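PDB 4YZE: HTH-type transcriptional repressor NemR from Escherichia coli, which represses transcription of the nemRA-gloA operon by binding the NemR box, and takes part in the response to electrophiles and reactive chlorine species. Local coordinates for residues A[23-29]-A[112-116]; A[55-59]-A[121-125]. The protein carries 5 engineered substitutions. All coordinates share one frame; numbering follows the deposited sequence.

Both contacts join the DNA-binding region of this TetR-family repressor to its C-terminal regulatory region, with centres about 13 Å apart. Interaction 1 sets the end of helix 10-26 and the turn after it against helix 109-114 and the residues that follow. Interaction 2 pairs the first turns of helices 54-79 and 122-148. Along the chain the segments alternate, 23-29, 55-59, 112-116, 121-125, each contact taking one from each region. They also touch: the ring of Phe-28 packs on Met-124, CE2 to SD 3.4 Å, and on Gly-58. Two successive helices of the regulatory region thus bear on the DNA-binding head, an interface through which sensing could be coupled to DNA binding.

Interaction 1. Residues A[23-29]-A[112-116]; sequences SLQRGFT and KLSAE. Engineered in segment 23-29: Ser-23 (natural residue Cys).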
loop_
_atom_site.group_PDB
_atom_site.type_symbol
_atom_site.label_atom_id
_atom_site.label_comp_id
_atom_site.label_asym_id
_atom_site.label_seq_id
_atom_site.Cartn_x
_atom_site.Cartn_y
_atom_site.Cartn_z
ATOM N N SER A 23 5.638 -8.102 15.414
ATOM C CA SER A 23 4.710 -7.212 14.718
ATOM C C SER A 23 4.770 -7.472 13.221
ATOM O O SER A 23 3.742 -7.519 12.542
ATOM C CB SER A 23 5.068 -5.744 14.973
ATOM O OG SER A 23 4.750 -5.342 16.292
ATOM N N LEU A 24 5.990 -7.639 12.716
ATOM C CA LEU A 24 6.213 -7.812 11.287
ATOM C C LEU A 24 5.603 -9.131 10.832
ATOM O O LEU A 24 5.109 -9.241 9.708
ATOM C CB LEU A 24 7.713 -7.773 10.976
ATOM C CG LEU A 24 8.149 -7.920 9.519
ATOM C CD1 LEU A 24 7.491 -6.852 8.668
ATOM C CD2 LEU A 24 9.661 -7.849 9.387
ATOM N N GLN A 25 5.623 -10.118 11.728
ATOM C CA GLN A 25 5.135 -11.452 11.426
ATOM C C GLN A 25 3.617 -11.557 11.498
ATOM O O GLN A 25 3.001 -12.238 10.675
ATOM C CB GLN A 25 5.748 -12.477 12.389
ATOM C CG GLN A 25 7.134 -12.980 12.010
ATOM C CD GLN A 25 7.545 -14.212 12.816
ATOM O OE1 GLN A 25 7.163 -14.369 13.982
ATOM N NE2 GLN A 25 8.319 -15.098 12.191
ATOM N N ARG A 26 3.006 -10.907 12.484
ATOM C CA ARG A 26 1.581 -11.127 12.724
ATOM C C ARG A 26 0.770 -9.863 12.985
ATOM O O ARG A 26 -0.364 -9.938 13.460
ATOM C CB ARG A 26 1.384 -12.141 13.855
ATOM C CG ARG A 26 1.473 -13.586 13.378
ATOM C CD ARG A 26 1.788 -14.559 14.504
ATOM N NE ARG A 26 2.947 -15.381 14.172
ATOM C CZ ARG A 26 4.176 -15.150 14.623
ATOM N NH1 ARG A 26 4.406 -14.131 15.441
ATOM N NH2 ARG A 26 5.177 -15.941 14.264
ATOM N N GLY A 27 1.336 -8.709 12.652
ATOM C CA GLY A 27 0.672 -7.446 12.925
ATOM C C GLY A 27 0.915 -6.984 14.352
ATOM O O GLY A 27 1.281 -7.786 15.215
ATOM N N PHE A 28 0.715 -5.697 14.618
ATOM C CA PHE A 28 0.942 -5.185 15.963
ATOM C C PHE A 28 -0.197 -5.519 16.935
ATOM O O PHE A 28 0.048 -5.944 18.063
ATOM C CB PHE A 28 1.220 -3.673 15.968
ATOM C CG PHE A 28 1.510 -3.138 17.346
ATOM C CD1 PHE A 28 2.735 -3.389 17.955
ATOM C CD2 PHE A 28 0.550 -2.418 18.048
ATOM C CE1 PHE A 28 3.013 -2.908 19.228
ATOM C CE2 PHE A 28 0.813 -1.941 19.335
ATOM C CZ PHE A 28 2.047 -2.182 19.921
ATOM N N THR A 29 -1.436 -5.309 16.500
ATOM C CA THR A 29 -2.596 -5.621 17.330
ATOM C C THR A 29 -2.668 -7.116 17.573
ATOM O O THR A 29 -3.186 -7.568 18.600
ATOM C CB THR A 29 -3.902 -5.164 16.672
ATOM O OG1 THR A 29 -3.822 -5.391 15.260
ATOM C CG2 THR A 29 -4.136 -3.680 16.934
ATOM N N LYS A 112 2.972 -3.504 6.402
ATOM C CA LYS A 112 2.158 -4.362 7.243
ATOM C C LYS A 112 1.270 -3.562 8.182
ATOM O O LYS A 112 0.107 -3.910 8.400
ATOM C CB LYS A 112 3.044 -5.302 8.059
ATOM C CG LYS A 112 2.269 -6.335 8.858
ATOM C CD LYS A 112 2.527 -7.746 8.322
ATOM C CE LYS A 112 1.996 -8.828 9.263
ATOM N NZ LYS A 112 0.646 -9.289 8.882
ATOM N N LEU A 113 1.820 -2.505 8.766
ATOM C CA LEU A 113 1.068 -1.764 9.782
ATOM C C LEU A 113 0.068 -0.754 9.172
ATOM O O LEU A 113 -0.852 -0.286 9.847
ATOM C CB LEU A 113 2.015 -1.133 10.812
ATOM C CG LEU A 113 2.282 -1.988 12.067
ATOM C CD1 LEU A 113 2.624 -3.436 11.727
ATOM C CD2 LEU A 113 3.390 -1.386 12.926
ATOM N N SER A 114 0.239 -0.450 7.889
ATOM C CA SER A 114 -0.795 0.238 7.112
ATOM C C SER A 114 -2.204 -0.271 7.443
ATOM O O SER A 114 -3.082 0.501 7.830
ATOM C CB SER A 114 -0.557 -0.033 5.648
ATOM O OG SER A 114 -0.970 -1.355 5.341
ATOM N N ALA A 115 -2.421 -1.580 7.316
ATOM C CA ALA A 115 -3.775 -2.107 7.432
ATOM C C ALA A 115 -4.306 -2.130 8.867
ATOM O O ALA A 115 -5.384 -2.678 9.129
ATOM C CB ALA A 115 -3.865 -3.474 6.814
ATOM N N GLU A 116 -3.554 -1.537 9.792
ATOM C CA GLU A 116 -3.971 -1.473 11.188
ATOM C C GLU A 116 -4.173 -0.046 11.668
ATOM O O GLU A 116 -4.673 0.152 12.782
ATOM C CB GLU A 116 -2.939 -2.143 12.101
ATOM C CG GLU A 116 -2.912 -3.660 12.077
ATOM C CD GLU A 116 -1.611 -4.215 12.647
ATOM O OE1 GLU A 116 -1.349 -3.999 13.852
ATOM O OE2 GLU A 116 -0.847 -4.845 11.878
#
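Gly-27 and Leu-113 bring the backbones closest, CA to CA 6.5 Å, where helix 10-26 gives way to a turn facing the end of helix 109-114; Thr-29 and Glu-116 pair farther along. The carboxylate of Glu-116 carries the polar contact, reaching the turn on a chain extended beyond CG. Its OE1 accepts from Thr-29 N at 3.0 Å in a fairly straight bond (N-H...O 164°), and from Thr-29 OG1 at 3.2 Å. Both donors approach from the same face of the carboxylate, tilted well out of its plane, while the two side chains slide past each other in opposite directions. Phe-28 N adds weak bonds to both carboxylate oxygens, the nearer being OE1 at 2.8 Å. Gly-27 has positive phi, 83°, a conformation that suits glycine, and its CA lies 3.2 Å from Glu-116 OE2. Lys-112 approaches the end of the helix next to the glycine: its CG stands anti to the backbone N (chi1 -174°) and the chain bends twice, laying CD and CE over the carbonyl oxygens near the end of the helix, with CE 3.2 Å from Leu-24 O. Leu-113 meets the base of Phe-28, CG to CB 4.4 Å, and the Phe-28 ring turns away toward Met-61 and Met-124, with Lys-54 in cation-pi contact. Ser-23, engineered in place of a cysteine that forms a transient interchain disulfide in the presence of reactive electrophiles, bonds through OG to Gly-19 O; the side chain of nearby Leu-24 lies about 6 Å from that of Cys-108, central to the response to reactive chlorine. One buried carboxylate therefore gathers the N-H and hydroxyl of Thr-29 and, more weakly, the N-H of Phe-28, and these donors probably stabilise its negative charge while fixing the turn against the regulatory region.

Interaction 2. Residues A[55-59]-A[121-125]; sequences EAFGV and SEDMR
Hydrogen bonding centres on Ser-121, whose OG donates to Glu-55 OE2 across the contact at 3.1 Å. The glutamate uses its anti lone pair, on the side away from OE1. Ser-121 is also the N-cap residue of helix 122-148, its OG accepting from Met-124 N, again at 3.1 Å, so that one hydroxyl serves both partners. The first torsion of Glu-55 (chi1 -179°) sends CG past Ser-121 CB at 3.5 Å, and the bend at chi2 (-95°) then swings OE2 to Ser-121 OG. Its other oxygen, OE1, forms a salt bridge with Arg-52, so both carboxylate oxygens have partners.

Like charges meet beside this bond. Glu-55 OE2 lies 3.4 Å from Asp-123 OD2, two acceptors with no hydrogen bond between them, their carboxylate planes 78° apart and the side chains crossing at about a right angle. The start of helix 122-148, together with Arg-52, may ease this repulsion.

Apolar packing fills the rest of the contact. Val-59 turns CG2 toward helix 122-148, where it touches Asp-123 CB at 3.8 Å and Met-124 CG at 3.9 Å. Met-124 extends past it and curls at its end, bringing its methyl CE 3.8 Å from Gly-58 CA. The glycine leaves room for the thioether to lie close against the backbone of helix 54-79.

Two helix beginnings thus lie side by side, held by a capping serine and a methionine laid on a glycine. This is the TetR-family layout, in which the helix following the helix-turn-helix motif links the DNA-binding domain to the regulatory domain and packs against its helices.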
loop_
_atom_site.group_PDB
_atom_site.type_symbol
_atom_site.label_atom_id
_atom_site.label_comp_id
_atom_site.label_asym_id
_atom_site.label_seq_id
_atom_site.Cartn_x
_atom_site.Cartn_y
_atom_site.Cartn_z
ATOM N N GLU A 55 0.886 -0.009 24.250
ATOM C CA GLU A 55 0.787 1.127 23.344
ATOM C C GLU A 55 2.069 1.942 23.377
ATOM O O GLU A 55 2.593 2.326 22.333
ATOM C CB GLU A 55 -0.407 2.019 23.698
ATOM C CG GLU A 55 -0.560 3.236 22.729
ATOM C CD GLU A 55 0.101 4.514 23.246
ATOM O OE1 GLU A 55 0.658 4.500 24.362
ATOM O OE2 GLU A 55 0.055 5.545 22.545
ATOM N N ALA A 56 2.566 2.202 24.585
ATOM C CA ALA A 56 3.784 2.993 24.758
ATOM C C ALA A 56 4.959 2.303 24.057
ATOM O O ALA A 56 5.765 2.933 23.352
ATOM C CB ALA A 56 4.072 3.196 26.245
ATOM N N PHE A 57 5.025 0.993 24.252
ATOM C CA PHE A 57 6.026 0.156 23.638
ATOM C C PHE A 57 6.027 0.251 22.103
ATOM O O PHE A 57 7.093 0.341 21.468
ATOM C CB PHE A 57 5.786 -1.287 24.071
ATOM C CG PHE A 57 6.633 -2.263 23.352
ATOM C CD1 PHE A 57 7.935 -2.497 23.766
ATOM C CD2 PHE A 57 6.139 -2.946 22.258
ATOM C CE1 PHE A 57 8.733 -3.407 23.105
ATOM C CE2 PHE A 57 6.927 -3.855 21.585
ATOM C CZ PHE A 57 8.229 -4.088 22.010
ATOM N N GLY A 58 4.834 0.208 21.511
ATOM C CA GLY A 58 4.694 0.339 20.071
ATOM C C GLY A 58 5.262 1.646 19.529
ATOM O O GLY A 58 5.905 1.647 18.486
ATOM N N VAL A 59 5.019 2.752 20.232
ATOM C CA VAL A 59 5.549 4.047 19.811
ATOM C C VAL A 59 7.078 4.013 19.816
ATOM O O VAL A 59 7.717 4.402 18.832
ATOM C CB VAL A 59 5.084 5.194 20.709
ATOM C CG1 VAL A 59 5.547 6.541 20.126
ATOM C CG2 VAL A 59 3.576 5.182 20.839
ATOM N N SER A 121 -3.371 3.578 18.257
ATOM C CA SER A 121 -3.342 4.866 18.949
ATOM C C SER A 121 -2.906 6.010 18.023
ATOM O O SER A 121 -2.163 5.798 17.056
ATOM C CB SER A 121 -2.418 4.820 20.163
ATOM O OG SER A 121 -1.064 4.634 19.790
ATOM N N GLU A 122 -3.383 7.220 18.310
ATOM C CA GLU A 122 -2.921 8.371 17.554
ATOM C C GLU A 122 -1.406 8.447 17.681
ATOM O O GLU A 122 -0.724 8.764 16.704
ATOM C CB GLU A 122 -3.589 9.672 18.022
ATOM C CG GLU A 122 -2.884 10.961 17.564
ATOM C CD GLU A 122 -2.678 11.072 16.033
ATOM O OE1 GLU A 122 -3.446 10.474 15.241
ATOM O OE2 GLU A 122 -1.734 11.781 15.614
ATOM N N ASP A 123 -0.881 8.105 18.863
ATOM C CA ASP A 123 0.564 8.153 19.065
ATOM C C ASP A 123 1.298 7.261 18.053
ATOM O O ASP A 123 2.320 7.676 17.493
ATOM C CB ASP A 123 0.933 7.835 20.516
ATOM C CG ASP A 123 0.046 8.569 21.499
ATOM O OD1 ASP A 123 -1.094 8.859 21.102
ATOM O OD2 ASP A 123 0.467 8.884 22.634
ATOM N N MET A 124 0.749 6.076 17.775
ATOM C CA MET A 124 1.378 5.173 16.805
ATOM C C MET A 124 1.158 5.577 15.340
ATOM O O MET A 124 2.098 5.546 14.543
ATOM C CB MET A 124 0.966 3.719 17.028
ATOM C CG MET A 124 1.543 3.105 18.300
ATOM S SD MET A 124 1.299 1.310 18.345
ATOM C CE MET A 124 2.421 0.831 17.015
ATOM N N ARG A 125 -0.072 5.941 14.981
ATOM C CA ARG A 125 -0.340 6.439 13.633
ATOM C C ARG A 125 0.567 7.635 13.339
ATOM O O ARG A 125 1.108 7.764 12.240
ATOM C CB ARG A 125 -1.811 6.829 13.473
ATOM C CG ARG A 125 -2.157 7.456 12.133
ATOM C CD ARG A 125 -3.261 8.509 12.288
ATOM N NE ARG A 125 -2.796 9.715 12.977
ATOM C CZ ARG A 125 -2.126 10.710 12.391
ATOM N NH1 ARG A 125 -1.833 10.652 11.092
ATOM N NH2 ARG A 125 -1.752 11.778 13.101
#